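PDB 3VRC: cytochrome c' from Thermochromatium tepidum, which carries a covalently attached heme c and probably serves in electron transport in a thermophilic purple photosynthetic bacterium. Local coordinates for residues Gln8-Gln13 with Gly67-Arg72; Gln38-Ala43 with Ala100-Gly105; Pro75-Asn80 with Gln126-Asp131. One frame throughout, in Å; residues are numbered along the deposited sequence.

In the fold
The chain forms a four-helix bundle, the cytochrome c' fold, with the heme toward one end. Helix 5-31 leads off, and contact 1 closes the first long loop by bringing residues 67-72, well past helix 36-50, back against its beginning at a heme propionate. Contact 2 opens inside that loop, at residues 38-43, and closes later on the end of helix 81-103, so the two cross; their centres lie about 30 Å apart, on opposite sides of the chain's centre. Contact 3 starts after contact 1 has closed and ties short helix 75-78 to the C-terminal end of helix 107-128. It crosses contact 2 and touches contact 1, Arg72 meeting Ala130; contacts 1 and 3 both border the heme.

Contact 1. Residues Gln8-Gln13 with Gly67-Arg72; sequences QIETRQ and GAVKTR. With HEC (heme c), chain L.
Heme propionate oxygen O2D is gripped by three donors from both segments: Thr71 OG1 at 2.7 Å, Arg12 NE at 2.8 Å and, less straight, Arg12 NH2. Thr71 OG1 also lies at the guanidinium edge, in its plane. Over one face of that group sits Ile9 CG1 from the same helix, while Arg12 NH1 and NH2 also bond the carbonyls of Leu57 and Thr62, so the guanidinium is fixed in rotation. The other oxygen, O1D, takes Gln13 NE2 almost straight on (2.9 Å, 177°) and the backbone N of Arg72 at 2.8 Å. Gln13 carries the direct link between segments: with CG anti to its carbonyl carbon (chi1 -71°) and the chain extended, its NE2 spends its other N-H on Lys70 O, 2.9 Å away, in the amide plane. Beside this polar cluster the contact is apolar, Ile9 CG2 sliding past Val69 CG1 at 3.7 Å. Five hydrogen bonds thus hold one carboxylate, and the nearby arginine charge would probably favour its ionised form, so the propionate itself helps join helix 5-31 to the 67-72 loop.

Contact 2. Residues Gln38-Ala43 with Ala100-Gly105; sequences QVRAAA and AAAATG
Two helices of the four-helix bundle meet here near the end of helix 81-103, where residues 100-105 turn out of the helix beside helix 36-50. Small side chains let the backbones come close: the CA atoms of Arg40 and Ala102 are 5.0 Å apart. Ala102 CB points into helix 36-50, meeting Ala43 CB at 3.7 Å and, a little farther off, Val39 CG1.

Arg40 reaches across beside this apolar patch in one of its two modelled conformers, so its grip is probably partial. Its CG stands anti to the carbonyl carbon (chi1 -80°) and the chain runs extended to NE, laying CG against Ala102 O at 3.3 Å, so that this oxygen sits over one face of the guanidinium, offset toward its rim. NH2 then donates to Ala103 O at 3.0 Å, with an N-H...O angle of 150°; the donor stands above the carbonyl plane. A water at the guanidinium edge links NH2 weakly to Thr104 O, and Asp37 takes a weak bond from NH1.

Gly105 has positive phi (77°), and a CB there would come tight against this Arg40 NH2. Thr104 OG1 ties back to Ala101 O at 2.7 Å, bracing the turn. Carbonyl oxygens gather at a helix's C-terminal end, so in this conformer the positive charge of Arg40 probably stabilises that end while binding it to helix 36-50.

Contact 3. Residues Pro75-Asn80 with Gln126-Asp131; sequences PELFQN and QKYRAD. With HEC (heme c), chain L.
Tyr128 lies against the backbone of the short, weakly bonded helix 75-78, and this is the tightly packed part of the contact: its CD1 comes within 3.4 Å of Leu77 CA, and CE1 within 3.6 Å of Glu76 O. With CG anti to the carbonyl carbon (chi1 -61°), the tyrosine extends across Leu77 at about a right angle, and Leu77 CB packs on Tyr128 CB at 4.0 Å. Asn80 CB touches Tyr128 OH at 3.4 Å, with the amide and ring planes 35° apart. The asparagine amide turns back to its own segment, ND2 donating to Glu76 O at 2.8 Å on a lone pair, a bond that closes the turn at the end of 75-78, beside the tyrosine hydroxyl. From its own segment, Lys127 CB sits over the centre of one face of the Tyr128 ring. No hydrogen bond joins the two segments; the tyrosine hydroxyl bonds instead to Asp83.

The solvent side is looser. Of the Glu76 side chain, CB alone comes near the ring, and the bend at chi2 leads its carboxylate away. Lys127 runs exposed to a salt bridge with Asp83. An alanine in place of Tyr128 would probably open a gap against Leu77 and Asn80 and leave Asp83 without its hydroxyl partner.

Residues 126-131 directly follow the C-X-X-C-H heme motif, with His125 the axial iron ligand and Cys121 and Cys124 the predicted covalent attachments. Leu77 CD1 reaches heme methyl CMD at 3.4 Å, and heme-binding Arg129 lays its CD equally close to meso carbon CHA. Val84 of helix 81-103 packs on both Tyr128 and Leu77, so helix 75-78 is seated where helix 81-103 begins and helix 107-128 ends.

Contact 1. Residues Gln8-Gln13 with Gly67-Arg72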
# COMPACT_ATOMS: atom_id res chain seq x y z
N GLN B 8 7.71 -6.62 -10.95
CA GLN B 8 8.41 -6.20 -9.73
C GLN B 8 8.55 -4.67 -9.73
O GLN B 8 8.32 -4.02 -8.71
CB GLN B 8 9.80 -6.84 -9.66
CG GLN B 8 9.73 -8.30 -9.30
CD GLN B 8 11.13 -8.89 -9.37
OE1 GLN B 8 12.01 -8.47 -8.66
NE2 GLN B 8 11.34 -9.79 -10.34
N ILE B 9 8.90 -4.08 -10.87
CA ILE B 9 9.03 -2.62 -10.96
C ILE B 9 7.68 -1.99 -10.68
O ILE B 9 7.56 -1.05 -9.89
CB ILE B 9 9.57 -2.20 -12.34
CG1 ILE B 9 11.03 -2.67 -12.52
CG2 ILE B 9 9.48 -0.72 -12.50
CD1 ILE B 9 11.50 -2.58 -13.98
N GLU B 10 6.63 -2.47 -11.34
CA GLU B 10 5.32 -1.86 -11.13
C GLU B 10 4.86 -2.01 -9.69
O GLU B 10 4.25 -1.10 -9.13
CB GLU B 10 4.30 -2.45 -12.06
CG GLU B 10 4.52 -2.00 -13.49
CD GLU B 10 3.57 -2.68 -14.39
OE1 GLU B 10 3.48 -3.96 -14.30
OE2 GLU B 10 2.89 -1.95 -15.17
N THR B 11 5.14 -3.14 -9.09
CA THR B 11 4.66 -3.40 -7.72
C THR B 11 5.41 -2.50 -6.72
O THR B 11 4.79 -1.98 -5.79
CB THR B 11 4.76 -4.85 -7.38
OG1 THR B 11 3.98 -5.63 -8.33
CG2 THR B 11 4.20 -5.16 -5.98
N ARG B 12 6.74 -2.37 -6.88
CA ARG B 12 7.44 -1.51 -5.93
C ARG B 12 7.00 -0.09 -6.11
O ARG B 12 6.79 0.64 -5.12
CB ARG B 12 8.97 -1.71 -6.02
CG ARG B 12 9.66 -1.16 -7.28
CD ARG B 12 10.97 -1.90 -7.53
NE ARG B 12 11.75 -1.27 -8.57
CZ ARG B 12 12.77 -1.87 -9.21
NH1 ARG B 12 13.08 -3.14 -8.93
NH2 ARG B 12 13.51 -1.14 -10.05
N GLN B 13 6.82 0.38 -7.35
CA GLN B 13 6.33 1.71 -7.60
C GLN B 13 4.97 1.93 -6.94
O GLN B 13 4.70 3.00 -6.40
CB GLN B 13 6.21 1.99 -9.11
CG GLN B 13 7.62 2.13 -9.72
CD GLN B 13 7.57 2.23 -11.24
OE1 GLN B 13 6.57 1.87 -11.89
NE2 GLN B 13 8.67 2.65 -11.82
N GLY B 67 10.21 -1.95 -21.76
CA GLY B 67 9.30 -1.25 -22.67
C GLY B 67 8.81 0.10 -22.13
O GLY B 67 9.62 0.96 -21.77
N ALA B 68 7.48 0.26 -22.08
CA ALA B 68 6.84 1.48 -21.55
C ALA B 68 6.95 1.62 -20.01
O ALA B 68 6.63 2.69 -19.44
CB ALA B 68 5.37 1.53 -21.98
N VAL B 69 7.34 0.53 -19.35
CA VAL B 69 7.59 0.53 -17.89
C VAL B 69 9.01 1.02 -17.54
O VAL B 69 10.01 0.34 -17.73
CB VAL B 69 7.30 -0.85 -17.24
CG1 VAL B 69 7.61 -0.83 -15.74
CG2 VAL B 69 5.85 -1.27 -17.54
N LYS B 70 9.06 2.25 -17.09
CA LYS B 70 10.33 2.92 -16.79
C LYS B 70 10.58 2.88 -15.29
O LYS B 70 9.65 3.02 -14.50
CB LYS B 70 10.28 4.36 -17.23
CG LYS B 70 10.08 4.45 -18.73
CD LYS B 70 10.59 5.75 -19.33
CE LYS B 70 10.32 5.80 -20.83
NZ LYS B 70 10.92 4.69 -21.63
N THR B 71 11.82 2.66 -14.88
CA THR B 71 12.22 2.69 -13.50
C THR B 71 13.03 3.93 -13.19
O THR B 71 13.78 4.40 -14.04
CB THR B 71 12.97 1.37 -13.11
OG1 THR B 71 13.26 1.46 -11.72
CG2 THR B 71 14.31 1.14 -13.86
N ARG B 72 12.87 4.44 -11.97
CA ARG B 72 13.73 5.48 -11.45
C ARG B 72 14.80 4.93 -10.52
O ARG B 72 15.53 5.76 -9.89
CB ARG B 72 12.86 6.51 -10.70
CG ARG B 72 11.98 7.33 -11.66
CD ARG B 72 10.96 8.23 -10.97
NE ARG B 72 11.62 9.25 -10.14
CZ ARG B 72 10.98 10.05 -9.29
NH1 ARG B 72 9.64 9.99 -9.14
NH2 ARG B 72 11.70 10.91 -8.58
FE HEC L . 10.82 5.79 -2.44
CHA HEC L . 10.33 5.73 -5.86
CHB HEC L . 8.01 7.71 -2.05
CHC HEC L . 11.00 5.37 0.93
CHD HEC L . 13.61 3.88 -2.86
NA HEC L . 9.45 6.65 -3.74
C1A HEC L . 9.41 6.51 -5.09
C2A HEC L . 8.39 7.32 -5.64
C3A HEC L . 7.71 7.93 -4.55
C4A HEC L . 8.40 7.41 -3.39
CMA HEC L . 6.51 8.80 -4.55
CAA HEC L . 8.16 7.57 -7.10
CBA HEC L . 6.83 7.24 -7.58
CGA HEC L . 6.64 5.78 -7.36
O1A HEC L . 5.47 5.44 -6.95
O2A HEC L . 7.49 4.91 -7.61
NB HEC L . 9.67 6.39 -0.86
C1B HEC L . 8.60 7.17 -0.88
C2B HEC L . 8.14 7.54 0.44
C3B HEC L . 9.00 6.82 1.28
C4B HEC L . 9.93 6.11 0.44
CMB HEC L . 7.02 8.42 0.80
CAB HEC L . 9.07 6.79 2.80
CBB HEC L . 7.80 6.75 3.54
NC HEC L . 12.08 4.79 -1.18
C1C HEC L . 12.02 4.75 0.19
C2C HEC L . 13.16 4.05 0.77
C3C HEC L . 13.89 3.61 -0.36
C4C HEC L . 13.19 4.11 -1.53
CMC HEC L . 13.39 3.92 2.23
CAC HEC L . 15.19 2.85 -0.41
CBC HEC L . 15.55 2.08 0.82
ND HEC L . 11.81 5.02 -4.02
C1D HEC L . 12.92 4.24 -4.02
C2D HEC L . 13.32 3.82 -5.32
C3D HEC L . 12.36 4.28 -6.19
C4D HEC L . 11.40 5.00 -5.33
CMD HEC L . 14.56 3.02 -5.66
CAD HEC L . 12.20 4.06 -7.66
CBD HEC L . 11.35 2.78 -7.91
CGD HEC L . 11.27 2.42 -9.39
O1D HEC L . 10.97 3.36 -10.19
O2D HEC L . 11.53 1.26 -9.72

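Contact 2. Residues Gln38-Ala43 with Ala100-Gly105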
# COMPACT_ATOMS: atom_id res chain seq x y z
N GLN B 38 -7.70 9.64 11.23
CA GLN B 38 -7.16 9.62 9.91
C GLN B 38 -5.64 9.37 9.94
O GLN B 38 -5.09 8.65 9.09
CB GLN B 38 -7.46 10.90 9.16
CG GLN B 38 -7.02 10.78 7.71
CD GLN B 38 -7.35 11.99 6.89
OE1 GLN B 38 -7.06 13.10 7.31
NE2 GLN B 38 -8.02 11.79 5.77
N VAL B 39 -4.96 10.02 10.88
CA VAL B 39 -3.52 9.83 11.01
C VAL B 39 -3.16 8.41 11.37
O VAL B 39 -2.20 7.87 10.84
CB VAL B 39 -2.94 10.89 11.97
CG1 VAL B 39 -1.49 10.62 12.25
CG2 VAL B 39 -3.15 12.27 11.38
N ARG B 40 -3.91 7.79 12.27
CA ARG B 40 -3.73 6.36 12.58
C ARG B 40 -3.79 5.53 11.31
O ARG B 40 -2.93 4.70 11.04
CB ARG B 40 -4.85 5.86 13.53
CG ARG B 40 -4.61 6.23 14.98
CD ARG B 40 -5.77 5.67 15.86
NE ARG B 40 -5.57 6.04 17.27
CZ ARG B 40 -6.06 7.12 17.87
NH1 ARG B 40 -6.92 7.95 17.25
NH2 ARG B 40 -5.76 7.34 19.14
N ALA B 41 -4.84 5.71 10.52
CA ALA B 41 -5.03 4.88 9.32
C ALA B 41 -3.85 5.11 8.35
O ALA B 41 -3.33 4.16 7.76
CB ALA B 41 -6.36 5.23 8.67
N ALA B 42 -3.46 6.35 8.15
CA ALA B 42 -2.37 6.69 7.23
C ALA B 42 -1.05 6.12 7.73
O ALA B 42 -0.27 5.56 6.94
CB ALA B 42 -2.29 8.17 7.07
N ALA B 43 -0.76 6.30 9.01
CA ALA B 43 0.48 5.78 9.59
C ALA B 43 0.53 4.26 9.50
O ALA B 43 1.58 3.68 9.27
CB ALA B 43 0.60 6.21 11.04
N ALA B 100 3.04 3.67 15.99
CA ALA B 100 2.87 3.68 17.45
C ALA B 100 2.56 5.09 17.96
O ALA B 100 1.64 5.25 18.80
CB ALA B 100 4.12 3.11 18.11
N ALA B 101 3.22 6.13 17.45
CA ALA B 101 2.93 7.50 17.85
C ALA B 101 1.50 7.85 17.47
O ALA B 101 0.76 8.46 18.27
CB ALA B 101 3.91 8.46 17.24
N ALA B 102 1.06 7.47 16.28
CA ALA B 102 -0.28 7.82 15.84
C ALA B 102 -1.32 7.13 16.71
O ALA B 102 -2.38 7.71 16.99
CB ALA B 102 -0.48 7.41 14.39
N ALA B 103 -1.05 5.92 17.18
CA ALA B 103 -1.97 5.19 18.04
C ALA B 103 -2.25 5.98 19.33
O ALA B 103 -3.31 5.83 19.94
CB ALA B 103 -1.42 3.81 18.35
N THR B 104 -1.30 6.81 19.78
CA THR B 104 -1.49 7.56 21.04
C THR B 104 -2.45 8.73 20.80
O THR B 104 -2.94 9.31 21.79
CB THR B 104 -0.16 8.16 21.54
OG1 THR B 104 0.28 9.27 20.79
CG2 THR B 104 0.96 7.18 21.73
N GLY B 105 -2.66 9.12 19.56
CA GLY B 105 -3.55 10.22 19.26
C GLY B 105 -2.99 11.62 19.51
O GLY B 105 -3.74 12.58 19.43
O HOH W 1 -6.31 8.50 21.82

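Contact 3. Residues Pro75-Asn80 with Gln126-Asp131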
# COMPACT_ATOMS: atom_id res chain seq x y z
N PRO B 75 21.45 2.91 -11.23
CA PRO B 75 22.43 1.81 -11.18
C PRO B 75 23.13 1.66 -9.80
O PRO B 75 23.43 0.53 -9.39
CB PRO B 75 23.41 2.13 -12.30
CG PRO B 75 22.98 3.42 -12.91
CD PRO B 75 21.67 3.86 -12.33
N GLU B 76 23.34 2.80 -9.14
CA GLU B 76 23.98 2.74 -7.82
C GLU B 76 23.22 1.82 -6.88
O GLU B 76 23.81 1.23 -5.97
CB GLU B 76 24.11 4.12 -7.20
CG GLU B 76 25.20 4.99 -7.84
CD GLU B 76 24.75 5.90 -9.00
OE1 GLU B 76 23.77 5.57 -9.73
OE2 GLU B 76 25.43 6.98 -9.20
N LEU B 77 21.89 1.74 -6.99
CA LEU B 77 21.11 0.95 -6.06
C LEU B 77 21.58 -0.54 -6.16
O LEU B 77 21.86 -1.21 -5.16
CB LEU B 77 19.63 1.04 -6.43
CG LEU B 77 18.66 0.36 -5.47
CD1 LEU B 77 17.31 0.97 -5.56
CD2 LEU B 77 18.54 -1.11 -5.75
N PHE B 78 21.69 -1.05 -7.41
CA PHE B 78 22.00 -2.44 -7.63
C PHE B 78 23.47 -2.75 -7.32
O PHE B 78 23.80 -3.91 -7.07
CB PHE B 78 21.65 -2.81 -9.04
CG PHE B 78 20.17 -2.59 -9.30
CD1 PHE B 78 19.25 -3.58 -8.96
CD2 PHE B 78 19.71 -1.36 -9.82
CE1 PHE B 78 17.86 -3.38 -9.12
CE2 PHE B 78 18.34 -1.14 -9.97
CZ PHE B 78 17.40 -2.18 -9.66
N GLN B 79 24.31 -1.73 -7.23
CA GLN B 79 25.71 -1.85 -6.85
C GLN B 79 25.90 -1.85 -5.33
O GLN B 79 27.02 -2.06 -4.87
CB GLN B 79 26.54 -0.71 -7.44
CG GLN B 79 26.58 -0.58 -8.94
CD GLN B 79 26.95 0.87 -9.36
OE1 GLN B 79 27.59 1.66 -8.63
NE2 GLN B 79 26.51 1.24 -10.50
N ASN B 80 24.85 -1.55 -4.59
CA ASN B 80 24.96 -1.35 -3.15
C ASN B 80 23.75 -1.96 -2.45
O ASN B 80 23.16 -1.33 -1.55
CB ASN B 80 25.04 0.12 -2.79
CG ASN B 80 26.29 0.77 -3.28
OD1 ASN B 80 27.37 0.66 -2.66
ND2 ASN B 80 26.20 1.39 -4.46
N GLN B 126 18.04 10.12 -2.03
CA GLN B 126 19.20 10.93 -2.39
C GLN B 126 20.26 10.05 -3.04
O GLN B 126 20.95 10.50 -3.95
CB GLN B 126 19.73 11.63 -1.17
CG GLN B 126 18.86 12.84 -0.94
CD GLN B 126 19.37 13.75 0.13
OE1 GLN B 126 19.81 13.29 1.19
NE2 GLN B 126 19.31 15.07 -0.13
N LYS B 127 20.44 8.85 -2.54
CA LYS B 127 21.45 7.98 -3.10
C LYS B 127 20.99 7.22 -4.32
O LYS B 127 21.82 6.93 -5.20
CB LYS B 127 21.87 6.96 -2.03
CG LYS B 127 22.73 7.54 -0.91
CD LYS B 127 22.96 6.48 0.16
CE LYS B 127 24.13 6.77 1.07
NZ LYS B 127 24.14 5.73 2.17
N TYR B 128 19.72 6.74 -4.32
CA TYR B 128 19.37 5.62 -5.16
C TYR B 128 18.18 5.83 -6.11
O TYR B 128 17.88 4.93 -6.90
CB TYR B 128 19.11 4.40 -4.30
CG TYR B 128 20.31 3.96 -3.48
CD1 TYR B 128 21.54 3.74 -4.10
CD2 TYR B 128 20.23 3.82 -2.09
CE1 TYR B 128 22.67 3.39 -3.36
CE2 TYR B 128 21.33 3.43 -1.37
CZ TYR B 128 22.57 3.21 -2.01
OH TYR B 128 23.70 2.87 -1.29
N ARG B 129 17.52 6.98 -6.06
CA ARG B 129 16.37 7.25 -6.93
C ARG B 129 16.65 8.41 -7.82
O ARG B 129 17.10 9.47 -7.35
CB ARG B 129 15.13 7.52 -6.08
CG ARG B 129 13.87 7.71 -6.94
CD ARG B 129 12.65 8.18 -6.16
NE ARG B 129 12.84 9.56 -5.72
CZ ARG B 129 11.90 10.24 -5.08
NH1 ARG B 129 10.72 9.65 -4.76
NH2 ARG B 129 12.08 11.51 -4.76
N ALA B 130 16.40 8.26 -9.12
CA ALA B 130 16.55 9.38 -10.07
C ALA B 130 15.46 10.42 -9.84
O ALA B 130 14.32 10.09 -9.52
CB ALA B 130 16.50 8.81 -11.48
N ASP B 131 15.85 11.68 -10.01
CA ASP B 131 14.93 12.81 -9.93
C ASP B 131 14.10 12.87 -11.21
O ASP B 131 14.51 12.35 -12.27
CB ASP B 131 15.70 14.11 -9.76
CG ASP B 131 16.55 14.14 -8.51
OD1 ASP B 131 16.02 13.79 -7.42
OD2 ASP B 131 17.75 14.53 -8.60
OXT ASP B 131 13.00 13.46 -11.23
FE HEC L . 10.82 5.79 -2.44
CHA HEC L . 10.33 5.73 -5.86
CHB HEC L . 8.01 7.71 -2.05
CHC HEC L . 11.00 5.37 0.93
CHD HEC L . 13.61 3.88 -2.86
NA HEC L . 9.45 6.65 -3.74
C1A HEC L . 9.41 6.51 -5.09
C2A HEC L . 8.39 7.32 -5.64
C3A HEC L . 7.71 7.93 -4.55
C4A HEC L . 8.40 7.41 -3.39
CMA HEC L . 6.51 8.80 -4.55
CAA HEC L . 8.16 7.57 -7.10
CBA HEC L . 6.83 7.24 -7.58
CGA HEC L . 6.64 5.78 -7.36
O1A HEC L . 5.47 5.44 -6.95
O2A HEC L . 7.49 4.91 -7.61
NB HEC L . 9.67 6.39 -0.86
C1B HEC L . 8.60 7.17 -0.88
C2B HEC L . 8.14 7.54 0.44
C3B HEC L . 9.00 6.82 1.28
C4B HEC L . 9.93 6.11 0.44
CMB HEC L . 7.02 8.42 0.80
CAB HEC L . 9.07 6.79 2.80
CBB HEC L . 7.80 6.75 3.54
NC HEC L . 12.08 4.79 -1.18
C1C HEC L . 12.02 4.75 0.19
C2C HEC L . 13.16 4.05 0.77
C3C HEC L . 13.89 3.61 -0.36
C4C HEC L . 13.19 4.11 -1.53
CMC HEC L . 13.39 3.92 2.23
CAC HEC L . 15.19 2.85 -0.41
CBC HEC L . 15.55 2.08 0.82
ND HEC L . 11.81 5.02 -4.02
C1D HEC L . 12.92 4.24 -4.02
C2D HEC L . 13.32 3.82 -5.32
C3D HEC L . 12.36 4.28 -6.19
C4D HEC L . 11.40 5.00 -5.33
CMD HEC L . 14.56 3.02 -5.66
CAD HEC L . 12.20 4.06 -7.66
CBD HEC L . 11.35 2.78 -7.91
CGD HEC L . 11.27 2.42 -9.39
O1D HEC L . 10.97 3.36 -10.19
O2D HEC L . 11.53 1.26 -9.72